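PDB 6FV4: N-acetylglucosamine-6-phosphate deacetylase from Mycobacterium smegmatis, which probably catalyses the metal-dependent hydrolysis of N-acetylglucosamine-6-phosphate to glucosamine-6-phosphate and acetate in carbohydrate metabolism. Local coordinates for residues L142-C147 and H204-Y209; V199-H204 and A220-H225; H225-M230 and G239-L244. The protein carries 1 engineered substitution. All blocks are in the same frame, centred on the assembly; numbering follows the deposited sequence.

How the interactions relate
Each contact includes a ligand of the cadmium ion in an amidohydrolase barrel; in interaction 3 the packing itself is remote from the metal. Interaction 2 is the buried frame: two neighbouring parallel strands, joined by backbone hydrogen bonds and small apolar side chains, deliver His204 and His225 to the metal. Interaction 1 picks up the chain at His204, where two loops meet in a partly buried contact which adds a salt bridge and a hydroxyl bond to the packing of Leu142 on His204. Interaction 3 continues from His225 and is again buried, but purely apolar, setting a turn against helix 240-246. Interactions 1 and 3 also touch, with a probable hydrogen bond from Thr205 N to Ala229 O. Charged chemistry thus appears toward the surface, in interaction 1.

Interaction 1. Residues L142-C147 and H204-Y209; sequences LSTLRC and HTEATY. With CD (cadmium ion), chain J.
Thr144 and Arg146 both reach the carboxylate of Glu206, while Leu142 lies against the metal ligand His204. In the amidohydrolase barrel these are two loops, one following strand 134-138 and the other strand 199-202, meeting near the metal site.

His204 can be followed outward. His204 CB rests among the carbons of Leu142, and His204 CG lies 3.7 Å from Leu142 CD1, a methyl that makes a CH-pi contact over one ring face. With CG turned anti to the carbonyl carbon (chi1 -79°), the ring extends past Thr144, and Thr144 CG2 approaches His204 ND1 obliquely at 3.7 Å. His204 ND1 donates to a water O at 2.8 Å, and this water in turn donates to Thr144 O. That bond, with the metal bond at NE2, helps set the rotation of the ring. His204 NE2 binds cadmium at 2.3 Å; Glu138, His150 and His225 complete the protein ligands. On the backbone, His204 O accepts a bond from Ser143 N, which lies nearly in line with the C=O, holding the loops together at the root of the ligand.

Farther out, Glu206 turns its carboxylate to Arg146, the two planes 24° apart. The salt bridge is side-on: Arg146 NE meets Glu206 OE2 at 2.7 Å, tilted from the guanidinium plane, and Arg146 NH2 meets Glu206 OE1 at 3.0 Å within it, both oxygens using syn lone pairs. Thr144 OG1, turned away from the backbone N (chi1 -170°), donates at 2.6 Å to the anti lone pair of Glu206 OE2. The same Thr144 hydroxyl closes an ST turn by accepting from Arg146 N. A second water, held by Leu145 N, donates its O-H to Glu206 OE2 at 2.8 Å, giving that oxygen a third donor.

Interaction 2. Residues V199-H204 and A220-H225; sequences VAAVGH and ATVGTH. With CD (cadmium ion), chain J.
Ala201 and Val222 pair side by side on adjacent parallel strands of the barrel, their CA atoms 4.4 Å apart, with Val202 and Gly223 forming the next bridge. Three backbone bonds define the pairing: Thr221 N to Ala200 O, Val202 N to Val222 O at 2.8 Å, and Thr224 N to Val202 O at 2.7 Å. A CA-H...O contact from Ala201 to Val222 O supplements them.

Small residues make the close fit possible. On the face carrying Ala201 and Val222, the methyl of Ala201 sits beside Val222 CG1, and farther back along the strand Val199 CG1 meets Val222 CG2 at 3.6 Å. On the other face, Val202 CG2 reaches back to Ala220 CB, 3.9 Å away. Gly203, having no side chain, leaves the hollow that Thr224 fills: Thr224 CB comes within 3.9 Å of Gly203 CA. Thr224 OG1 passes close to the methyl of Ala201 and finds its polar partner in Thr178. At the other end, a water links Ala200 N with Thr221 OG1.

Past Thr224 the backbones diverge, while the imidazoles of His204 and His225 turn back toward one another. His225 NE2 binds cadmium at 2.5 Å, and the two ligand nitrogens, His204 NE2 and His225 NE2, stand 3.4 Å apart because they share the metal. The His204 nitrogen comes to the edge of the His225 ring, with the planes oblique at 49°; Thr224 CG2 lies over the centre of one face of the His225 ring.

Helix 209-217 connects the two strands, making this a beta-alpha-beta unit of the barrel. Strand 174-179 borders strand 199-202, where Ala201 touches Met176 and Thr178, and strand 251-255 borders strand 222-223, where Val222 and Thr224 touch Glu253.

Interaction 3. Residues H225-M230 and G239-L244; sequences HLFNAM and GPAVAL. With CD (cadmium ion), chain J.
Pro240 and Met230 begin this contact, in which the loop after strand 222-223 packs on the first turns of helix 240-246. Gly239 is the N-cap, and the helix proper starts at Pro240; Pro240 CG lies 4.0 Å from Met230 CG as the two side chains slide past each other, and Thr212 of helix 209-217 is another neighbour of the proline.

Ala241 comes next and points toward the loop. Three side chains meet its methyl: Ala241 CB is 4.1 Å from Leu226 CD1, and Ala241 CB is 4.2 Å from Met230 SD. The third is the Phe227 ring, over one face of which Ala241 CB lies, displaced toward the rim, 4.3 Å from Phe227 CZ. One turn later, Leu244 CD1 is 3.9 Å from Leu226 CD1. Met230 is extended as far as SD and then bends (chi3 -69°), which carries Met230 CE to 4.1 Å from Leu244 CD1.

A type II turn from His225 to Asn228 is closed by Asn228 N to His225 O, and Phe227 N makes a weak bond to Met230 SD. Phe227 also packs on Arg235 of the second subunit. The helix thus backs the loop carrying the metal ligand His225 and Asn228 and Ala229, predicted to bind substrate. Between these two segments cohesion is by apolar packing, with no hydrogen bond across; polar groups of the loop are bonded outside this contact, Leu226 to Glu253 and Ala229 to Thr205 by backbone.

Interaction 1. Residues L142-C147 and H204-Y209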
ATOM      1  N   LEU B 142     -21.014   1.975  15.825  1.00 30.97           N
ATOM      2  CA  LEU B 142     -20.304   2.675  14.763  1.00 32.18           C
ATOM      3  C   LEU B 142     -20.203   4.165  15.080  1.00 35.15           C
ATOM      4  O   LEU B 142     -20.839   4.680  16.006  1.00 32.08           O
ATOM      5  CB  LEU B 142     -21.013   2.468  13.423  1.00 31.41           C
ATOM      6  CG  LEU B 142     -21.420   1.035  13.084  1.00 27.15           C
ATOM      7  CD1 LEU B 142     -22.038   0.975  11.702  1.00 27.56           C
ATOM      8  CD2 LEU B 142     -20.229   0.082  13.195  1.00 27.36           C
ATOM      9  N   SER B 143     -19.376   4.861  14.297  1.00 34.72           N
ATOM     10  CA  SER B 143     -19.197   6.293  14.499  1.00 34.42           C
ATOM     11  C   SER B 143     -18.657   6.985  13.257  1.00 37.44           C
ATOM     12  O   SER B 143     -17.536   7.496  13.270  1.00 37.84           O
ATOM     13  CB  SER B 143     -18.253   6.555  15.673  1.00 35.97           C
ATOM     14  OG  SER B 143     -18.420   7.877  16.159  1.00 42.22           O
ATOM     15  N   THR B 144     -19.429   7.007  12.176  1.00 38.98           N
ATOM     16  CA  THR B 144     -19.064   7.865  11.059  1.00 38.87           C
ATOM     17  C   THR B 144     -20.327   8.434  10.433  1.00 40.06           C
ATOM     18  O   THR B 144     -21.409   7.834  10.500  1.00 39.90           O
ATOM     19  CB  THR B 144     -18.217   7.137   9.995  1.00 37.32           C
ATOM     20  OG1 THR B 144     -17.710   8.098   9.065  1.00 37.40           O
ATOM     21  CG2 THR B 144     -19.045   6.118   9.225  1.00 38.85           C
ATOM     22  N   LEU B 145     -20.176   9.623   9.852  1.00 38.91           N
ATOM     23  CA  LEU B 145     -21.224  10.266   9.075  1.00 42.27           C
ATOM     24  C   LEU B 145     -20.897  10.289   7.590  1.00 43.92           C
ATOM     25  O   LEU B 145     -21.641  10.892   6.808  1.00 45.33           O
ATOM     26  CB  LEU B 145     -21.468  11.690   9.588  1.00 42.19           C
ATOM     27  CG  LEU B 145     -21.684  11.837  11.095  1.00 43.01           C
ATOM     28  CD1 LEU B 145     -22.155  13.247  11.462  1.00 41.52           C
ATOM     29  CD2 LEU B 145     -22.672  10.778  11.609  1.00 46.24           C
ATOM     30  N   ARG B 146     -19.796   9.656   7.186  1.00 41.33           N
ATOM     31  CA  ARG B 146     -19.387   9.651   5.789  1.00 43.69           C
ATOM     32  C   ARG B 146     -20.404   8.894   4.941  1.00 47.83           C
ATOM     33  O   ARG B 146     -21.243   8.139   5.451  1.00 50.38           O
ATOM     34  CB  ARG B 146     -17.995   9.028   5.632  1.00 43.20           C
ATOM     35  CG  ARG B 146     -16.891   9.861   6.258  1.00 37.51           C
ATOM     36  CD  ARG B 146     -15.524   9.175   6.239  1.00 39.26           C
ATOM     37  NE  ARG B 146     -14.578   9.983   7.001  1.00 36.73           N
ATOM     38  CZ  ARG B 146     -13.833  10.953   6.483  1.00 34.83           C
ATOM     39  NH1 ARG B 146     -13.882  11.211   5.185  1.00 34.16           N
ATOM     40  NH2 ARG B 146     -13.024  11.654   7.267  1.00 34.83           N
ATOM     41  N   CYS B 147     -20.336   9.127   3.633  1.00 45.82           N
ATOM     42  CA  CYS B 147     -21.186   8.405   2.699  1.00 47.40           C
ATOM     43  C   CYS B 147     -20.951   6.909   2.839  1.00 51.94           C
ATOM     44  O   CYS B 147     -19.809   6.438   2.838  1.00 45.11           O
ATOM     45  CB  CYS B 147     -20.915   8.860   1.271  1.00 55.65           C
ATOM     46  SG  CYS B 147     -21.522  10.523   0.937  1.00 75.05           S
ATOM     47  N   HIS B 204     -16.599   1.829   9.738  1.00 24.83           N
ATOM     48  CA  HIS B 204     -17.527   2.935   9.988  1.00 28.26           C
ATOM     49  C   HIS B 204     -17.024   3.854  11.096  1.00 30.01           C
ATOM     50  O   HIS B 204     -17.701   4.100  12.093  1.00 29.74           O
ATOM     51  CB  HIS B 204     -18.920   2.398  10.318  1.00 28.57           C
ATOM     52  CG  HIS B 204     -19.676   1.990   9.104  1.00 23.00           C
ATOM     53  ND1 HIS B 204     -20.623   2.795   8.510  1.00 23.58           N
ATOM     54  CD2 HIS B 204     -19.591   0.875   8.345  1.00 21.82           C
ATOM     55  CE1 HIS B 204     -21.101   2.190   7.440  1.00 27.85           C
ATOM     56  NE2 HIS B 204     -20.487   1.026   7.312  1.00 22.79           N
ATOM     57  N   THR B 205     -15.814   4.377  10.889  1.00 30.78           N
ATOM     58  CA  THR B 205     -15.074   4.961  11.986  1.00 26.42           C
ATOM     59  C   THR B 205     -14.238   6.138  11.502  1.00 32.79           C
ATOM     60  O   THR B 205     -13.776   6.170  10.361  1.00 28.17           O
ATOM     61  CB  THR B 205     -14.182   3.903  12.644  1.00 29.39           C
ATOM     62  OG1 THR B 205     -13.344   4.519  13.627  1.00 35.08           O
ATOM     63  CG2 THR B 205     -13.320   3.198  11.604  1.00 32.20           C
ATOM     64  N   GLU B 206     -14.085   7.109  12.400  1.00 33.66           N
ATOM     65  CA  GLU B 206     -13.171   8.229  12.277  1.00 35.02           C
ATOM     66  C   GLU B 206     -11.935   8.042  13.154  1.00 37.65           C
ATOM     67  O   GLU B 206     -11.271   9.024  13.496  1.00 35.05           O
ATOM     68  CB  GLU B 206     -13.900   9.530  12.639  1.00 37.05           C
ATOM     69  CG  GLU B 206     -15.154   9.805  11.800  1.00 35.49           C
ATOM     70  CD  GLU B 206     -14.835   9.998  10.322  1.00 42.60           C
ATOM     71  OE1 GLU B 206     -13.739  10.529  10.006  1.00 42.41           O
ATOM     72  OE2 GLU B 206     -15.674   9.622   9.470  1.00 43.14           O
ATOM     73  N   ALA B 207     -11.623   6.795  13.527  1.00 32.24           N
ATOM     74  CA  ALA B 207     -10.500   6.522  14.411  1.00 31.10           C
ATOM     75  C   ALA B 207      -9.180   6.912  13.762  1.00 31.43           C
ATOM     76  O   ALA B 207      -9.014   6.848  12.544  1.00 35.72           O
ATOM     77  CB  ALA B 207     -10.445   5.040  14.774  1.00 31.29           C
ATOM     78  N   THR B 208      -8.224   7.292  14.596  1.00 31.06           N
ATOM     79  CA  THR B 208      -6.891   7.556  14.098  1.00 34.30           C
ATOM     80  C   THR B 208      -6.141   6.237  13.900  1.00 37.00           C
ATOM     81  O   THR B 208      -6.610   5.149  14.273  1.00 31.00           O
ATOM     82  CB  THR B 208      -6.137   8.477  15.055  1.00 36.62           C
ATOM     83  OG1 THR B 208      -5.879   7.783  16.281  1.00 32.68           O
ATOM     84  CG2 THR B 208      -6.960   9.742  15.355  1.00 35.28           C
ATOM     85  N   TYR B 209      -4.964   6.351  13.289  1.00 30.17           N
ATOM     86  CA  TYR B 209      -4.066   5.208  13.153  1.00 30.94           C
ATOM     87  C   TYR B 209      -3.798   4.555  14.504  1.00 28.38           C
ATOM     88  O   TYR B 209      -3.869   3.329  14.636  1.00 33.16           O
ATOM     89  CB  TYR B 209      -2.748   5.656  12.500  1.00 26.42           C
ATOM     90  CG  TYR B 209      -1.642   4.614  12.608  1.00 25.79           C
ATOM     91  CD1 TYR B 209      -1.539   3.583  11.684  1.00 27.67           C
ATOM     92  CD2 TYR B 209      -0.717   4.657  13.640  1.00 30.58           C
ATOM     93  CE1 TYR B 209      -0.534   2.621  11.789  1.00 29.89           C
ATOM     94  CE2 TYR B 209       0.293   3.699  13.751  1.00 31.97           C
ATOM     95  CZ  TYR B 209       0.371   2.687  12.828  1.00 29.40           C
ATOM     96  OH  TYR B 209       1.359   1.738  12.940  1.00 33.01           O
TER
HETATM   97 CD    CD J 403     -21.220  -0.212   5.475  1.00 27.76          CD
HETATM   98  O   HOH W   1     -21.915   4.874   9.868  1.00 37.36           O
HETATM   99  O   HOH W   2     -17.878  11.214  10.215  1.00 36.11           O
HETATM  100  O   HOH W   3     -21.339   1.728   3.760  1.00 31.32           O

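Interaction 2. Residues V199-H204 and A220-H225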
ATOM      1  N   VAL B 199     -15.738 -12.593  15.689  1.00 29.67           N
ATOM      2  CA  VAL B 199     -14.729 -11.754  15.048  1.00 25.48           C
ATOM      3  C   VAL B 199     -15.076 -10.287  15.266  1.00 26.97           C
ATOM      4  O   VAL B 199     -16.228  -9.861  15.084  1.00 28.63           O
ATOM      5  CB  VAL B 199     -14.618 -12.076  13.549  1.00 28.76           C
ATOM      6  CG1 VAL B 199     -13.621 -11.139  12.879  1.00 26.71           C
ATOM      7  CG2 VAL B 199     -14.200 -13.536  13.315  1.00 31.40           C
ATOM      8  N   ALA B 200     -14.085  -9.503  15.672  1.00 28.67           N
ATOM      9  CA  ALA B 200     -14.238  -8.062  15.784  1.00 25.49           C
ATOM     10  C   ALA B 200     -13.671  -7.433  14.517  1.00 29.88           C
ATOM     11  O   ALA B 200     -12.506  -7.670  14.172  1.00 28.62           O
ATOM     12  CB  ALA B 200     -13.543  -7.540  17.041  1.00 27.24           C
ATOM     13  N   ALA B 201     -14.501  -6.672  13.803  1.00 28.27           N
ATOM     14  CA  ALA B 201     -14.082  -5.951  12.612  1.00 29.74           C
ATOM     15  C   ALA B 201     -14.030  -4.456  12.910  1.00 30.31           C
ATOM     16  O   ALA B 201     -14.788  -3.960  13.739  1.00 28.52           O
ATOM     17  CB  ALA B 201     -15.031  -6.231  11.437  1.00 25.51           C
ATOM     18  N   VAL B 202     -13.106  -3.737  12.250  1.00 30.39           N
ATOM     19  CA  VAL B 202     -13.013  -2.281  12.364  1.00 29.51           C
ATOM     20  C   VAL B 202     -13.667  -1.673  11.132  1.00 27.91           C
ATOM     21  O   VAL B 202     -13.391  -2.098  10.005  1.00 29.04           O
ATOM     22  CB  VAL B 202     -11.553  -1.800  12.498  1.00 29.40           C
ATOM     23  CG1 VAL B 202     -11.466  -0.282  12.336  1.00 29.94           C
ATOM     24  CG2 VAL B 202     -10.981  -2.172  13.830  1.00 28.48           C
ATOM     25  N   GLY B 203     -14.529  -0.683  11.336  1.00 25.82           N
ATOM     26  CA  GLY B 203     -15.249  -0.093  10.225  1.00 24.09           C
ATOM     27  C   GLY B 203     -16.065   1.083  10.709  1.00 25.93           C
ATOM     28  O   GLY B 203     -16.188   1.328  11.914  1.00 27.87           O
ATOM     29  N   HIS B 204     -16.599   1.829   9.738  1.00 24.83           N
ATOM     30  CA  HIS B 204     -17.527   2.935   9.988  1.00 28.26           C
ATOM     31  C   HIS B 204     -17.024   3.854  11.096  1.00 30.01           C
ATOM     32  O   HIS B 204     -17.701   4.100  12.093  1.00 29.74           O
ATOM     33  CB  HIS B 204     -18.920   2.398  10.318  1.00 28.57           C
ATOM     34  CG  HIS B 204     -19.676   1.990   9.104  1.00 23.00           C
ATOM     35  ND1 HIS B 204     -20.623   2.795   8.510  1.00 23.58           N
ATOM     36  CD2 HIS B 204     -19.591   0.875   8.345  1.00 21.82           C
ATOM     37  CE1 HIS B 204     -21.101   2.190   7.440  1.00 27.85           C
ATOM     38  NE2 HIS B 204     -20.487   1.026   7.312  1.00 22.79           N
ATOM     39  N   ALA B 220      -9.114  -7.146  17.227  1.00 27.23           N
ATOM     40  CA  ALA B 220      -9.793  -6.995  15.952  1.00 27.86           C
ATOM     41  C   ALA B 220      -8.950  -7.627  14.853  1.00 27.52           C
ATOM     42  O   ALA B 220      -7.726  -7.483  14.839  1.00 28.94           O
ATOM     43  CB  ALA B 220     -10.053  -5.512  15.663  1.00 27.92           C
ATOM     44  N   THR B 221      -9.603  -8.358  13.940  1.00 23.12           N
ATOM     45  CA  THR B 221      -8.879  -9.105  12.912  1.00 27.88           C
ATOM     46  C   THR B 221      -9.430  -8.890  11.511  1.00 28.99           C
ATOM     47  O   THR B 221      -8.981  -9.573  10.577  1.00 26.92           O
ATOM     48  CB  THR B 221      -8.896 -10.616  13.195  1.00 30.36           C
ATOM     49  OG1 THR B 221     -10.254 -11.064  13.335  1.00 28.14           O
ATOM     50  CG2 THR B 221      -8.083 -10.964  14.443  1.00 30.50           C
ATOM     51  N   VAL B 222     -10.415  -8.002  11.339  1.00 27.21           N
ATOM     52  CA  VAL B 222     -11.020  -7.756  10.034  1.00 28.11           C
ATOM     53  C   VAL B 222     -11.205  -6.254   9.858  1.00 29.17           C
ATOM     54  O   VAL B 222     -11.527  -5.548  10.821  1.00 30.35           O
ATOM     55  CB  VAL B 222     -12.357  -8.514   9.869  1.00 26.57           C
ATOM     56  CG1 VAL B 222     -13.112  -8.025   8.634  1.00 24.04           C
ATOM     57  CG2 VAL B 222     -12.114 -10.033   9.769  1.00 26.21           C
ATOM     58  N   GLY B 223     -10.951  -5.761   8.646  1.00 27.63           N
ATOM     59  CA  GLY B 223     -11.348  -4.420   8.252  1.00 25.87           C
ATOM     60  C   GLY B 223     -12.609  -4.465   7.409  1.00 29.05           C
ATOM     61  O   GLY B 223     -12.631  -5.095   6.349  1.00 26.58           O
ATOM     62  N   THR B 224     -13.685  -3.835   7.917  1.00 29.21           N
ATOM     63  CA  THR B 224     -14.951  -3.751   7.184  1.00 29.94           C
ATOM     64  C   THR B 224     -14.830  -2.773   6.023  1.00 26.40           C
ATOM     65  O   THR B 224     -14.492  -1.607   6.238  1.00 28.95           O
ATOM     66  CB  THR B 224     -16.090  -3.293   8.105  1.00 24.76           C
ATOM     67  OG1 THR B 224     -16.145  -4.130   9.258  1.00 28.05           O
ATOM     68  CG2 THR B 224     -17.417  -3.360   7.388  1.00 28.23           C
ATOM     69  N   HIS B 225     -15.218  -3.233   4.822  1.00 21.49           N
ATOM     70  CA  HIS B 225     -14.989  -2.627   3.509  1.00 27.91           C
ATOM     71  C   HIS B 225     -14.002  -1.458   3.524  1.00 30.88           C
ATOM     72  O   HIS B 225     -14.397  -0.281   3.527  1.00 26.22           O
ATOM     73  CB  HIS B 225     -16.309  -2.208   2.835  1.00 27.29           C
ATOM     74  CG  HIS B 225     -17.220  -1.381   3.698  1.00 25.42           C
ATOM     75  ND1 HIS B 225     -16.764  -0.384   4.531  1.00 25.60           N
ATOM     76  CD2 HIS B 225     -18.567  -1.386   3.822  1.00 29.12           C
ATOM     77  CE1 HIS B 225     -17.787   0.193   5.132  1.00 27.90           C
ATOM     78  NE2 HIS B 225     -18.893  -0.384   4.702  1.00 26.37           N
TER
HETATM   79 CD    CD J 403     -21.220  -0.212   5.475  1.00 27.76          CD
HETATM   80  O   HOH W   4     -11.332 -10.659  15.858  1.00 24.57           O
HETATM   81  O   HOH W   3     -21.339   1.728   3.760  1.00 31.32           O

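Interaction 3. Residues H225-M230 and G239-L244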
ATOM      1  N   HIS B 225     -15.218  -3.233   4.822  1.00 21.49           N
ATOM      2  CA  HIS B 225     -14.989  -2.627   3.509  1.00 27.91           C
ATOM      3  C   HIS B 225     -14.002  -1.458   3.524  1.00 30.88           C
ATOM      4  O   HIS B 225     -14.397  -0.281   3.527  1.00 26.22           O
ATOM      5  CB  HIS B 225     -16.309  -2.208   2.835  1.00 27.29           C
ATOM      6  CG  HIS B 225     -17.220  -1.381   3.698  1.00 25.42           C
ATOM      7  ND1 HIS B 225     -16.764  -0.384   4.531  1.00 25.60           N
ATOM      8  CD2 HIS B 225     -18.567  -1.386   3.822  1.00 29.12           C
ATOM      9  CE1 HIS B 225     -17.787   0.193   5.132  1.00 27.90           C
ATOM     10  NE2 HIS B 225     -18.893  -0.384   4.702  1.00 26.37           N
ATOM     11  N   LEU B 226     -12.718  -1.813   3.547  1.00 24.09           N
ATOM     12  CA  LEU B 226     -11.605  -0.871   3.564  1.00 29.61           C
ATOM     13  C   LEU B 226     -11.829   0.285   2.604  1.00 25.87           C
ATOM     14  O   LEU B 226     -12.230   0.079   1.458  1.00 26.79           O
ATOM     15  CB  LEU B 226     -10.309  -1.600   3.192  1.00 23.54           C
ATOM     16  CG  LEU B 226      -9.046  -0.895   3.676  1.00 28.23           C
ATOM     17  CD1 LEU B 226      -8.816  -1.139   5.139  1.00 23.67           C
ATOM     18  CD2 LEU B 226      -7.824  -1.361   2.876  1.00 28.37           C
ATOM     19  N   PHE B 227     -11.574   1.498   3.107  1.00 24.63           N
ATOM     20  CA  PHE B 227     -11.680   2.794   2.438  1.00 31.53           C
ATOM     21  C   PHE B 227     -13.108   3.333   2.410  1.00 32.85           C
ATOM     22  O   PHE B 227     -13.301   4.555   2.366  1.00 32.50           O
ATOM     23  CB  PHE B 227     -11.104   2.747   1.013  1.00 29.05           C
ATOM     24  CG  PHE B 227      -9.595   2.748   0.971  1.00 30.44           C
ATOM     25  CD1 PHE B 227      -8.881   3.940   1.095  1.00 32.44           C
ATOM     26  CD2 PHE B 227      -8.894   1.555   0.840  1.00 27.32           C
ATOM     27  CE1 PHE B 227      -7.481   3.946   1.057  1.00 34.31           C
ATOM     28  CE2 PHE B 227      -7.501   1.549   0.810  1.00 27.93           C
ATOM     29  CZ  PHE B 227      -6.788   2.751   0.920  1.00 27.92           C
ATOM     30  N   ASN B 228     -14.114   2.463   2.428  1.00 29.56           N
ATOM     31  CA  ASN B 228     -15.500   2.938   2.473  1.00 31.94           C
ATOM     32  C   ASN B 228     -15.915   3.197   3.909  1.00 29.09           C
ATOM     33  O   ASN B 228     -15.618   2.399   4.802  1.00 30.43           O
ATOM     34  CB  ASN B 228     -16.462   1.937   1.833  1.00 26.99           C
ATOM     35  CG  ASN B 228     -16.164   1.704   0.380  1.00 35.90           C
ATOM     36  OD1 ASN B 228     -15.918   0.569  -0.045  1.00 31.69           O
ATOM     37  ND2 ASN B 228     -16.157   2.779  -0.399  1.00 35.84           N
ATOM     38  N   ALA B 229     -16.592   4.331   4.130  1.00 29.55           N
ATOM     39  CA  ALA B 229     -17.092   4.718   5.457  1.00 31.28           C
ATOM     40  C   ALA B 229     -15.959   4.779   6.478  1.00 30.83           C
ATOM     41  O   ALA B 229     -16.093   4.346   7.621  1.00 28.59           O
ATOM     42  CB  ALA B 229     -18.201   3.777   5.934  1.00 31.98           C
ATOM     43  N   MET B 230     -14.833   5.340   6.066  1.00 29.19           N
ATOM     44  CA  MET B 230     -13.620   5.265   6.854  1.00 30.50           C
ATOM     45  C   MET B 230     -12.805   6.520   6.586  1.00 29.33           C
ATOM     46  O   MET B 230     -12.828   7.044   5.472  1.00 30.59           O
ATOM     47  CB  MET B 230     -12.858   3.991   6.465  1.00 33.02           C
ATOM     48  CG  MET B 230     -11.501   3.796   7.067  1.00 35.92           C
ATOM     49  SD  MET B 230     -10.890   2.189   6.500  1.00 32.93           S
ATOM     50  CE  MET B 230     -12.008   1.088   7.376  1.00 27.18           C
ATOM     51  N   GLY B 239      -4.578   7.149   9.492  1.00 25.22           N
ATOM     52  CA  GLY B 239      -5.934   6.664   9.603  1.00 29.44           C
ATOM     53  C   GLY B 239      -5.993   5.152   9.680  1.00 32.79           C
ATOM     54  O   GLY B 239      -4.965   4.462   9.677  1.00 28.91           O
ATOM     55  N   PRO B 240      -7.211   4.603   9.732  1.00 32.86           N
ATOM     56  CA  PRO B 240      -7.346   3.176  10.044  1.00 27.98           C
ATOM     57  C   PRO B 240      -6.895   2.256   8.925  1.00 27.23           C
ATOM     58  O   PRO B 240      -6.393   1.171   9.223  1.00 25.65           O
ATOM     59  CB  PRO B 240      -8.852   3.015  10.334  1.00 30.79           C
ATOM     60  CG  PRO B 240      -9.416   4.441  10.401  1.00 34.79           C
ATOM     61  CD  PRO B 240      -8.519   5.242   9.510  1.00 31.49           C
ATOM     62  N   ALA B 241      -7.053   2.650   7.655  1.00 28.51           N
ATOM     63  CA  ALA B 241      -6.697   1.762   6.550  1.00 28.74           C
ATOM     64  C   ALA B 241      -5.248   1.296   6.637  1.00 30.55           C
ATOM     65  O   ALA B 241      -4.940   0.152   6.265  1.00 28.22           O
ATOM     66  CB  ALA B 241      -6.936   2.452   5.201  1.00 28.34           C
ATOM     67  N   VAL B 242      -4.358   2.149   7.148  1.00 24.64           N
ATOM     68  CA  VAL B 242      -2.941   1.797   7.173  1.00 30.91           C
ATOM     69  C   VAL B 242      -2.631   0.881   8.348  1.00 29.14           C
ATOM     70  O   VAL B 242      -1.894  -0.103   8.194  1.00 27.63           O
ATOM     71  CB  VAL B 242      -2.071   3.072   7.173  1.00 30.13           C
ATOM     72  CG1 VAL B 242      -0.607   2.746   7.485  1.00 29.88           C
ATOM     73  CG2 VAL B 242      -2.176   3.754   5.806  1.00 27.84           C
ATOM     74  N   ALA B 243      -3.212   1.165   9.528  1.00 30.56           N
ATOM     75  CA  ALA B 243      -3.123   0.227  10.648  1.00 29.61           C
ATOM     76  C   ALA B 243      -3.649  -1.143  10.253  1.00 24.08           C
ATOM     77  O   ALA B 243      -3.047  -2.171  10.592  1.00 25.80           O
ATOM     78  CB  ALA B 243      -3.889   0.765  11.866  1.00 30.80           C
ATOM     79  N   LEU B 244      -4.746  -1.177   9.497  1.00 24.76           N
ATOM     80  CA  LEU B 244      -5.347  -2.449   9.103  1.00 27.60           C
ATOM     81  C   LEU B 244      -4.502  -3.198   8.074  1.00 28.98           C
ATOM     82  O   LEU B 244      -4.390  -4.429   8.145  1.00 28.09           O
ATOM     83  CB  LEU B 244      -6.769  -2.221   8.584  1.00 27.70           C
ATOM     84  CG  LEU B 244      -7.803  -1.848   9.661  1.00 23.63           C
ATOM     85  CD1 LEU B 244      -9.022  -1.205   9.010  1.00 26.33           C
ATOM     86  CD2 LEU B 244      -8.226  -3.083  10.465  1.00 25.82           C
TER
HETATM   87 CD    CD J 403     -21.220  -0.212   5.475  1.00 27.76          CD
HETATM   88  O   HOH W   3     -21.339   1.728   3.760  1.00 31.32           O